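Local coordinates for protein acetyltransferase-like, GNAT family (Bacteroides thetaiotaomicron, PDB 3EY5) that probably transfers an acetyl group from acetyl-CoA to an amine, acting as an N-acetyltransferase of the GNAT family, at residues Phe29-Leu37 against Pro140-Phe148; Pro105-Pro113 against Phe130-Gln139. One frame throughout, in Å; residues are numbered along the deposited sequence. Where two conformers were deposited one is given.

Contact 1: Phe29-Leu37 against Pro140-Phe148; sequences FPPEEYREL and PPYKEGDDF
Arg-35 and Tyr-142 bring the two loops closest, their CA atoms 5.4 Å apart, and Tyr-142 lays one ring face against the backbone from Tyr-34 to Arg-35. Arg-35 N stands 3.5 Å above that face, offset toward the rim, while Glu-32 O lies at the ring's edge. The Arg-35 guanidinium is turned nearly perpendicular to the ring, 88° between planes, so Tyr-142 CE1 sits over the guanidinium face; the bend at chi3 (92°) carries the group there. Glu-77, on a central strand of the GNAT sheet, takes both the Arg-35 salt bridge and the Tyr-142 OH bond, and Val-176 O also accepts from Arg-35. A leucine in place of Tyr-142 would probably leave Glu-77 without its hydroxyl donor and the guanidinium without the ring edge beneath it. Lys-143 reaches back over the 3-10 turn at Pro-31 and Glu-32, its CE 3.2 Å from Tyr-34 O. Polar bridging is left to water: one molecule donates to Glu-32 O (2.7 Å) and Asp-146 OD2 (2.9 Å) and accepts from Lys-143 N. Asp-146 OD2 also rests against Glu-32 CG at 3.4 Å, on the exposed side.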
loop_
_atom_site.group_PDB
_atom_site.type_symbol
_atom_site.label_atom_id
_atom_site.label_comp_id
_atom_site.label_asym_id
_atom_site.label_seq_id
_atom_site.Cartn_x
_atom_site.Cartn_y
_atom_site.Cartn_z
ATOM N N PHE A 29 -3.396 -9.053 -6.983
ATOM C CA PHE A 29 -3.580 -9.557 -5.623
ATOM C C PHE A 29 -4.657 -10.631 -5.639
ATOM O O PHE A 29 -5.532 -10.627 -6.525
ATOM C CB PHE A 29 -3.918 -8.417 -4.652
ATOM C CG PHE A 29 -2.847 -7.334 -4.562
ATOM C CD1 PHE A 29 -1.716 -7.501 -3.750
ATOM C CD2 PHE A 29 -2.961 -6.156 -5.290
ATOM C CE1 PHE A 29 -0.710 -6.506 -3.682
ATOM C CE2 PHE A 29 -1.968 -5.157 -5.231
ATOM C CZ PHE A 29 -0.851 -5.326 -4.423
ATOM N N PRO A 30 -4.581 -11.601 -4.706
ATOM C CA PRO A 30 -5.717 -12.518 -4.628
ATOM C C PRO A 30 -6.942 -11.768 -4.090
ATOM O O PRO A 30 -6.777 -10.801 -3.345
ATOM C CB PRO A 30 -5.236 -13.604 -3.653
ATOM C CG PRO A 30 -3.737 -13.516 -3.747
ATOM C CD PRO A 30 -3.474 -12.031 -3.844
ATOM N N PRO A 31 -8.155 -12.177 -4.511
ATOM C CA PRO A 31 -9.413 -11.518 -4.122
ATOM C C PRO A 31 -9.552 -11.295 -2.610
ATOM O O PRO A 31 -10.182 -10.292 -2.182
ATOM C CB PRO A 31 -10.508 -12.487 -4.636
ATOM C CG PRO A 31 -9.769 -13.727 -5.172
ATOM C CD PRO A 31 -8.382 -13.270 -5.490
ATOM N N GLU A 32 -8.975 -12.191 -1.805
ATOM C CA GLU A 32 -9.047 -12.070 -0.332
ATOM C C GLU A 32 -8.146 -10.972 0.169
ATOM O O GLU A 32 -8.175 -10.666 1.354
ATOM C CB GLU A 32 -8.650 -13.369 0.388
ATOM C CG GLU A 32 -9.443 -14.627 0.010
ATOM C CD GLU A 32 -8.819 -15.384 -1.173
ATOM O OE1 GLU A 32 -7.913 -14.825 -1.857
ATOM O OE2 GLU A 32 -9.233 -16.543 -1.416
ATOM N N GLU A 33 -7.328 -10.397 -0.715
ATOM C CA GLU A 33 -6.358 -9.373 -0.303
ATOM C C GLU A 33 -6.692 -7.950 -0.668
ATOM O O GLU A 33 -5.844 -7.057 -0.582
ATOM C CB GLU A 33 -4.965 -9.702 -0.806
ATOM C CG GLU A 33 -4.332 -10.767 0.040
ATOM C CD GLU A 33 -2.947 -11.121 -0.426
ATOM O OE1 GLU A 33 -2.051 -10.232 -0.451
ATOM O OE2 GLU A 33 -2.775 -12.305 -0.767
ATOM N N TYR A 34 -7.927 -7.708 -1.053
ATOM C CA TYR A 34 -8.365 -6.310 -1.159
ATOM C C TYR A 34 -9.820 -6.275 -0.859
ATOM O O TYR A 34 -10.476 -7.290 -0.873
ATOM C CB TYR A 34 -8.044 -5.701 -2.546
ATOM C CG TYR A 34 -8.482 -6.578 -3.691
ATOM C CD1 TYR A 34 -9.774 -6.487 -4.221
ATOM C CD2 TYR A 34 -7.616 -7.542 -4.224
ATOM C CE1 TYR A 34 -10.188 -7.325 -5.264
ATOM C CE2 TYR A 34 -8.027 -8.386 -5.269
ATOM C CZ TYR A 34 -9.300 -8.267 -5.771
ATOM O OH TYR A 34 -9.684 -9.081 -6.795
ATOM N N ARG A 35 -10.355 -5.102 -0.578
ATOM C CA ARG A 35 -11.763 -5.071 -0.223
ATOM C C ARG A 35 -12.648 -5.324 -1.440
ATOM O O ARG A 35 -12.191 -5.262 -2.572
ATOM C CB ARG A 35 -12.108 -3.778 0.514
ATOM C CG ARG A 35 -11.694 -2.511 -0.203
ATOM C CD ARG A 35 -11.949 -1.321 0.732
ATOM N NE ARG A 35 -10.788 -0.949 1.559
ATOM C CZ ARG A 35 -10.719 -1.089 2.882
ATOM N NH1 ARG A 35 -11.731 -1.619 3.549
ATOM N NH2 ARG A 35 -9.632 -0.700 3.539
ATOM N N GLU A 36 -13.912 -5.637 -1.190
ATOM C CA GLU A 36 -14.893 -5.769 -2.265
ATOM C C GLU A 36 -14.844 -4.527 -3.171
ATOM O O GLU A 36 -14.694 -3.401 -2.702
ATOM C CB GLU A 36 -16.310 -6.029 -1.716
ATOM C CG GLU A 36 -17.141 -7.024 -2.589
ATOM C CD GLU A 36 -17.026 -6.752 -4.122
ATOM O OE1 GLU A 36 -17.837 -5.934 -4.667
ATOM O OE2 GLU A 36 -16.110 -7.345 -4.773
ATOM N N LEU A 37 -14.950 -4.753 -4.473
ATOM C CA LEU A 37 -14.749 -3.688 -5.438
ATOM C C LEU A 37 -15.764 -2.558 -5.260
ATOM O O LEU A 37 -15.378 -1.385 -5.194
ATOM C CB LEU A 37 -14.724 -4.234 -6.860
ATOM C CG LEU A 37 -13.480 -5.082 -7.219
ATOM C CD1 LEU A 37 -13.417 -5.202 -8.755
ATOM C CD2 LEU A 37 -12.171 -4.476 -6.673
ATOM N N PRO A 140 -5.797 -7.863 9.692
ATOM C CA PRO A 140 -7.179 -8.324 9.821
ATOM C C PRO A 140 -7.696 -8.644 8.425
ATOM O O PRO A 140 -7.217 -8.064 7.473
ATOM C CB PRO A 140 -7.937 -7.086 10.379
ATOM C CG PRO A 140 -6.877 -6.210 10.971
ATOM C CD PRO A 140 -5.663 -6.435 10.037
ATOM N N PRO A 141 -8.674 -9.570 8.295
ATOM C CA PRO A 141 -9.146 -9.980 6.959
ATOM C C PRO A 141 -9.966 -8.893 6.279
ATOM O O PRO A 141 -10.711 -8.169 6.947
ATOM C CB PRO A 141 -10.089 -11.149 7.263
ATOM C CG PRO A 141 -10.544 -10.927 8.713
ATOM C CD PRO A 141 -9.346 -10.310 9.384
ATOM N N TYR A 142 -9.869 -8.806 4.957
ATOM C CA TYR A 142 -10.815 -7.977 4.218
ATOM C C TYR A 142 -12.205 -8.589 4.201
ATOM O O TYR A 142 -13.199 -7.868 4.240
ATOM C CB TYR A 142 -10.338 -7.732 2.794
ATOM C CG TYR A 142 -9.252 -6.683 2.693
ATOM C CD1 TYR A 142 -9.551 -5.332 2.871
ATOM C CD2 TYR A 142 -7.937 -7.035 2.439
ATOM C CE1 TYR A 142 -8.553 -4.345 2.786
ATOM C CE2 TYR A 142 -6.904 -6.031 2.359
ATOM C CZ TYR A 142 -7.237 -4.705 2.513
ATOM O OH TYR A 142 -6.274 -3.715 2.424
ATOM N N LYS A 143 -12.313 -9.908 4.097
ATOM C CA LYS A 143 -13.660 -10.480 4.130
ATOM C C LYS A 143 -13.868 -11.179 5.455
ATOM O O LYS A 143 -13.008 -11.937 5.889
ATOM C CB LYS A 143 -13.923 -11.432 2.957
ATOM C CG LYS A 143 -13.201 -11.106 1.624
ATOM C CD LYS A 143 -13.400 -9.663 1.176
ATOM C CE LYS A 143 -12.692 -9.429 -0.127
ATOM N NZ LYS A 143 -13.685 -9.613 -1.196
ATOM N N GLU A 144 -14.998 -10.895 6.104
ATOM C CA GLU A 144 -15.287 -11.499 7.404
ATOM C C GLU A 144 -15.181 -13.023 7.259
ATOM O O GLU A 144 -15.748 -13.620 6.338
ATOM C CB GLU A 144 -16.672 -11.077 7.941
ATOM C CG GLU A 144 -16.860 -11.276 9.477
ATOM C CD GLU A 144 -16.666 -9.976 10.309
ATOM O OE1 GLU A 144 -17.465 -9.728 11.255
ATOM O OE2 GLU A 144 -15.730 -9.196 10.026
ATOM N N GLY A 145 -14.400 -13.634 8.127
ATOM C CA GLY A 145 -14.258 -15.069 8.082
ATOM C C GLY A 145 -13.015 -15.568 7.400
ATOM O O GLY A 145 -12.671 -16.714 7.583
ATOM N N ASP A 146 -12.346 -14.721 6.604
ATOM C CA ASP A 146 -11.045 -15.077 6.033
ATOM C C ASP A 146 -10.070 -14.904 7.165
ATOM O O ASP A 146 -10.436 -14.337 8.195
ATOM C CB ASP A 146 -10.634 -14.146 4.880
ATOM C CG ASP A 146 -11.369 -14.448 3.561
ATOM O OD1 ASP A 146 -12.036 -15.515 3.418
ATOM O OD2 ASP A 146 -11.274 -13.581 2.649
ATOM N N ASP A 147 -8.831 -15.357 6.970
ATOM C CA ASP A 147 -7.826 -15.327 8.053
ATOM C C ASP A 147 -7.198 -13.958 8.385
ATOM O O ASP A 147 -7.050 -13.123 7.523
ATOM C CB ASP A 147 -6.686 -16.306 7.734
ATOM C CG ASP A 147 -7.182 -17.719 7.493
ATOM O OD1 ASP A 147 -8.230 -18.103 8.091
ATOM O OD2 ASP A 147 -6.522 -18.448 6.689
ATOM N N PHE A 148 -6.808 -13.763 9.646
ATOM C CA PHE A 148 -5.827 -12.714 10.015
ATOM C C PHE A 148 -4.463 -13.119 9.434
ATOM O O PHE A 148 -4.045 -14.242 9.606
ATOM C CB PHE A 148 -5.716 -12.579 11.538
ATOM C CG PHE A 148 -6.762 -11.677 12.148
ATOM C CD1 PHE A 148 -6.415 -10.429 12.639
ATOM C CD2 PHE A 148 -8.113 -12.066 12.190
ATOM C CE1 PHE A 148 -7.418 -9.559 13.220
ATOM C CE2 PHE A 148 -9.085 -11.214 12.756
ATOM C CZ PHE A 148 -8.717 -9.961 13.272
HETATM O O HOH W 1 -9.643 -11.385 3.460
HETATM O O HOH W 2 -14.603 -5.717 1.972
#

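Contact 2: Pro105-Pro113 against Phe130-Gln139; sequences PIVLEVERP and FTLWEKDYYQ
Glu-109 and Arg-112 reach from strand 106-110 and its continuation to the bent chain 130-139, whose backbone stays at least 8 Å away between CA atoms, so side chains span the gap. The close-fitting part centres on Glu-109. Its extended chain (chi2 -180°) brings the carboxylate to the edge of the Tyr-137 ring, the two planes 74° apart. Tyr-137 OH donates to Glu-109 OE2 over 2.7 Å, arriving from above the carboxylate plane, and Gln-139 NE2 donates to Glu-109 OE1 in a nearly straight bond, although the position of that amide nitrogen is less certain. Tyr-75 adds a weak bond to Glu-109 OE2, so this carboxylate is held at both oxygens.

At the other end of strand 106-110, Phe-130 CE1 meets Leu-108 CD2 at 4.0 Å and Ile-106 CG2 at 4.1 Å. Helix 116-127 links strand 106-110 to strand 131-134 in a beta-alpha-beta connection, with strand 149-156 lying between the two and antiparallel to both in the mixed GNAT sheet; 136-139, beyond a corner at Lys-135, also pairs antiparallel with 149-156. Val-110 and Leu-132 meet more loosely, Val-110 CG2 to Leu-132 CD1 being 4.4 Å.

The outer side belongs to Arg-112, beside exposed Asp-136. Its chain runs straight from CG to NE and delivers NH2 to two acceptors: Asp-136 OD1, in a 2.6 Å salt bridge on the anti side of the carboxylate, and Tyr-137 O at 2.7 Å. Both lie at the guanidinium edge, tilted a little out of its plane, while NE bonds Met-151 O. The inverse gamma turn centred on Asp-136 is thus clasped through a side-chain and a main-chain oxygen. NH2 also stands over one face of the Tyr-138 ring, offset toward its rim; with Arg-112 CZ 5.1 Å from the ring centroid, the cation-pi attraction is at most weak.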
loop_
_atom_site.group_PDB
_atom_site.type_symbol
_atom_site.label_atom_id
_atom_site.label_comp_id
_atom_site.label_asym_id
_atom_site.label_seq_id
_atom_site.Cartn_x
_atom_site.Cartn_y
_atom_site.Cartn_z
ATOM N N PRO A 105 6.295 10.150 7.726
ATOM C CA PRO A 105 6.654 8.704 7.705
ATOM C C PRO A 105 5.640 7.819 6.939
ATOM O O PRO A 105 4.431 8.112 6.877
ATOM C CB PRO A 105 6.692 8.323 9.178
ATOM C CG PRO A 105 6.965 9.697 9.931
ATOM C CD PRO A 105 6.198 10.686 9.109
ATOM N N ILE A 106 6.157 6.789 6.293
ATOM C CA ILE A 106 5.334 5.947 5.407
ATOM C C ILE A 106 5.372 4.564 6.008
ATOM O O ILE A 106 6.456 4.042 6.287
ATOM C CB ILE A 106 5.900 5.855 3.998
ATOM C CG1 ILE A 106 6.039 7.241 3.362
ATOM C CG2 ILE A 106 5.003 4.919 3.103
ATOM C CD1 ILE A 106 6.738 7.184 2.036
ATOM N N VAL A 107 4.194 3.998 6.217
ATOM C CA VAL A 107 4.088 2.651 6.749
ATOM C C VAL A 107 3.488 1.766 5.667
ATOM O O VAL A 107 2.515 2.151 5.009
ATOM C CB VAL A 107 3.221 2.598 8.032
ATOM C CG1 VAL A 107 3.171 1.165 8.599
ATOM C CG2 VAL A 107 3.736 3.635 9.116
ATOM N N LEU A 108 4.073 0.586 5.484
ATOM C CA LEU A 108 3.410 -0.485 4.686
ATOM C C LEU A 108 3.544 -1.874 5.370
ATOM O O LEU A 108 4.323 -2.024 6.325
ATOM C CB LEU A 108 3.954 -0.510 3.267
ATOM C CG LEU A 108 5.482 -0.693 3.152
ATOM C CD1 LEU A 108 5.893 -2.089 3.497
ATOM C CD2 LEU A 108 5.909 -0.426 1.754
ATOM N N GLU A 109 2.762 -2.850 4.913
ATOM C CA GLU A 109 2.867 -4.244 5.393
ATOM C C GLU A 109 3.569 -5.107 4.345
ATOM O O GLU A 109 3.370 -4.905 3.126
ATOM C CB GLU A 109 1.498 -4.861 5.649
ATOM C CG GLU A 109 0.480 -3.970 6.357
ATOM C CD GLU A 109 -0.866 -4.685 6.578
ATOM O OE1 GLU A 109 -0.985 -5.860 6.164
ATOM O OE2 GLU A 109 -1.812 -4.088 7.157
ATOM N N VAL A 110 4.425 -6.011 4.813
ATOM C CA VAL A 110 5.036 -7.027 3.970
ATOM C C VAL A 110 4.783 -8.403 4.571
ATOM O O VAL A 110 4.569 -8.550 5.770
ATOM C CB VAL A 110 6.560 -6.854 3.762
ATOM C CG1 VAL A 110 6.852 -5.589 3.021
ATOM C CG2 VAL A 110 7.299 -6.898 5.068
ATOM N N GLU A 111 4.789 -9.391 3.704
ATOM C CA GLU A 111 4.836 -10.783 4.112
ATOM C C GLU A 111 6.059 -11.130 4.968
ATOM O O GLU A 111 7.145 -10.540 4.788
ATOM C CB GLU A 111 4.813 -11.646 2.866
ATOM C CG GLU A 111 3.401 -11.971 2.468
ATOM C CD GLU A 111 2.854 -13.048 3.392
ATOM O OE1 GLU A 111 1.655 -13.395 3.271
ATOM O OE2 GLU A 111 3.643 -13.550 4.244
ATOM N N ARG A 112 5.888 -12.055 5.911
ATOM C CA ARG A 112 7.020 -12.449 6.752
ATOM C C ARG A 112 7.971 -13.341 5.933
ATOM O O ARG A 112 7.514 -14.062 5.037
ATOM C CB ARG A 112 6.569 -13.093 8.080
ATOM C CG ARG A 112 5.770 -12.158 8.905
ATOM C CD ARG A 112 5.588 -12.742 10.286
ATOM N NE ARG A 112 4.627 -11.971 11.047
ATOM C CZ ARG A 112 4.153 -12.365 12.221
ATOM N NH1 ARG A 112 4.569 -13.504 12.729
ATOM N NH2 ARG A 112 3.254 -11.633 12.859
ATOM N N PRO A 113 9.301 -13.247 6.201
ATOM C CA PRO A 113 10.259 -13.866 5.289
ATOM C C PRO A 113 10.276 -15.381 5.405
ATOM O O PRO A 113 11.267 -15.975 5.819
ATOM C CB PRO A 113 11.598 -13.284 5.728
ATOM C CG PRO A 113 11.415 -12.894 7.106
ATOM C CD PRO A 113 9.995 -12.425 7.208
ATOM N N PHE A 130 13.441 1.679 3.849
ATOM C CA PHE A 130 12.471 1.247 4.843
ATOM C C PHE A 130 13.152 0.390 5.897
ATOM O O PHE A 130 14.019 -0.440 5.578
ATOM C CB PHE A 130 11.304 0.481 4.192
ATOM C CG PHE A 130 10.397 1.354 3.384
ATOM C CD1 PHE A 130 9.156 1.711 3.882
ATOM C CD2 PHE A 130 10.782 1.830 2.128
ATOM C CE1 PHE A 130 8.277 2.510 3.141
ATOM C CE2 PHE A 130 9.913 2.654 1.379
ATOM C CZ PHE A 130 8.657 2.997 1.896
ATOM N N THR A 131 12.741 0.596 7.147
ATOM C CA THR A 131 13.164 -0.205 8.277
ATOM C C THR A 131 12.131 -1.294 8.548
ATOM O O THR A 131 10.924 -1.002 8.655
ATOM C CB THR A 131 13.298 0.657 9.553
ATOM O OG1 THR A 131 14.255 1.701 9.328
ATOM C CG2 THR A 131 13.804 -0.175 10.723
ATOM N N LEU A 132 12.611 -2.535 8.674
ATOM C CA LEU A 132 11.752 -3.650 9.081
ATOM C C LEU A 132 11.426 -3.660 10.589
ATOM O O LEU A 132 12.330 -3.683 11.411
ATOM C CB LEU A 132 12.378 -4.983 8.693
ATOM C CG LEU A 132 11.527 -6.197 9.099
ATOM C CD1 LEU A 132 10.214 -6.185 8.336
ATOM C CD2 LEU A 132 12.287 -7.503 8.864
ATOM N N TRP A 133 10.131 -3.634 10.934
ATOM C CA TRP A 133 9.674 -3.822 12.303
ATOM C C TRP A 133 9.346 -5.291 12.570
ATOM O O TRP A 133 8.467 -5.891 11.909
ATOM C CB TRP A 133 8.465 -2.931 12.563
ATOM C CG TRP A 133 8.850 -1.490 12.773
ATOM C CD1 TRP A 133 10.131 -0.930 12.664
ATOM C CD2 TRP A 133 7.982 -0.417 13.121
ATOM N NE1 TRP A 133 10.074 0.417 12.920
ATOM C CE2 TRP A 133 8.779 0.760 13.207
ATOM C CE3 TRP A 133 6.605 -0.323 13.360
ATOM C CZ2 TRP A 133 8.233 2.005 13.513
ATOM C CZ3 TRP A 133 6.070 0.918 13.659
ATOM C CH2 TRP A 133 6.881 2.062 13.737
ATOM N N GLU A 134 10.076 -5.871 13.523
ATOM C CA GLU A 134 9.930 -7.272 13.922
ATOM C C GLU A 134 8.839 -7.447 14.977
ATOM O O GLU A 134 9.041 -8.170 15.955
ATOM C CB GLU A 134 11.245 -7.767 14.531
ATOM C CG GLU A 134 12.501 -7.142 13.948
ATOM C CD GLU A 134 13.171 -8.059 12.953
ATOM O OE1 GLU A 134 14.389 -7.883 12.700
ATOM O OE2 GLU A 134 12.472 -8.966 12.435
ATOM N N LYS A 135 7.718 -6.770 14.821
ATOM C CA LYS A 135 6.685 -6.853 15.818
ATOM C C LYS A 135 5.741 -7.916 15.304
ATOM O O LYS A 135 5.664 -8.143 14.112
ATOM C CB LYS A 135 6.009 -5.481 15.965
ATOM C CG LYS A 135 6.978 -4.408 16.464
ATOM C CD LYS A 135 7.066 -4.477 17.979
ATOM C CE LYS A 135 8.333 -3.878 18.548
ATOM N NZ LYS A 135 8.134 -3.794 20.061
ATOM N N ASP A 136 5.026 -8.573 16.198
ATOM C CA ASP A 136 4.138 -9.642 15.789
ATOM C C ASP A 136 2.823 -9.052 15.201
ATOM O O ASP A 136 1.750 -9.177 15.796
ATOM C CB ASP A 136 3.840 -10.554 16.988
ATOM C CG ASP A 136 3.079 -11.824 16.590
ATOM O OD1 ASP A 136 3.197 -12.254 15.406
ATOM O OD2 ASP A 136 2.359 -12.397 17.458
ATOM N N TYR A 137 2.921 -8.423 14.034
ATOM C CA TYR A 137 1.780 -7.809 13.373
ATOM C C TYR A 137 0.912 -8.848 12.583
ATOM O O TYR A 137 1.443 -9.819 12.010
ATOM C CB TYR A 137 2.285 -6.725 12.424
ATOM C CG TYR A 137 1.137 -6.024 11.719
ATOM C CD1 TYR A 137 0.300 -5.165 12.416
ATOM C CD2 TYR A 137 0.898 -6.221 10.373
ATOM C CE1 TYR A 137 -0.782 -4.506 11.790
ATOM C CE2 TYR A 137 -0.176 -5.583 9.730
ATOM C CZ TYR A 137 -1.030 -4.742 10.457
ATOM O OH TYR A 137 -2.102 -4.084 9.831
ATOM N N TYR A 138 -0.401 -8.603 12.548
ATOM C CA TYR A 138 -1.372 -9.354 11.735
ATOM C C TYR A 138 -2.269 -8.409 10.960
ATOM O O TYR A 138 -2.799 -7.452 11.533
ATOM C CB TYR A 138 -2.259 -10.247 12.631
ATOM C CG TYR A 138 -1.512 -11.483 13.115
ATOM C CD1 TYR A 138 -0.728 -11.433 14.261
ATOM C CD2 TYR A 138 -1.558 -12.682 12.390
ATOM C CE1 TYR A 138 -0.003 -12.539 14.678
ATOM C CE2 TYR A 138 -0.857 -13.796 12.807
ATOM C CZ TYR A 138 -0.080 -13.709 13.945
ATOM O OH TYR A 138 0.613 -14.800 14.381
ATOM N N GLN A 139 -2.438 -8.658 9.664
ATOM C CA GLN A 139 -3.452 -7.957 8.896
ATOM C C GLN A 139 -4.821 -8.621 9.114
ATOM O O GLN A 139 -5.007 -9.789 8.750
ATOM C CB GLN A 139 -3.103 -7.987 7.410
ATOM C CG GLN A 139 -4.064 -7.151 6.557
ATOM C CD GLN A 139 -3.910 -7.452 5.086
ATOM O OE1 GLN A 139 -4.838 -7.944 4.444
ATOM N NE2 GLN A 139 -2.731 -7.196 4.550
#

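Contact 2 is nested within the loop that contact 1 closes: 29-37 comes first along the chain, then 105-113 and 130-139, and 140-148 follows strand 136-139 directly. The centres of the two contacts are 18 Å apart. They meet where Phe-148 CB lies 4.0 Å from Gln-139 O. Strand 74-81 is common ground, offering Glu-77 to contact 1 and pairing in parallel with strand 106-110 of contact 2; Tyr-177, beyond helix 161-176, packs on Tyr-142 and Gln-139. Contact 1 thereby ties the loop after helix 15-28 to the loop before strand 149-156, whereas contact 2 joins a central strand of the acetyltransferase sheet to the bent strands that pair with 149-156.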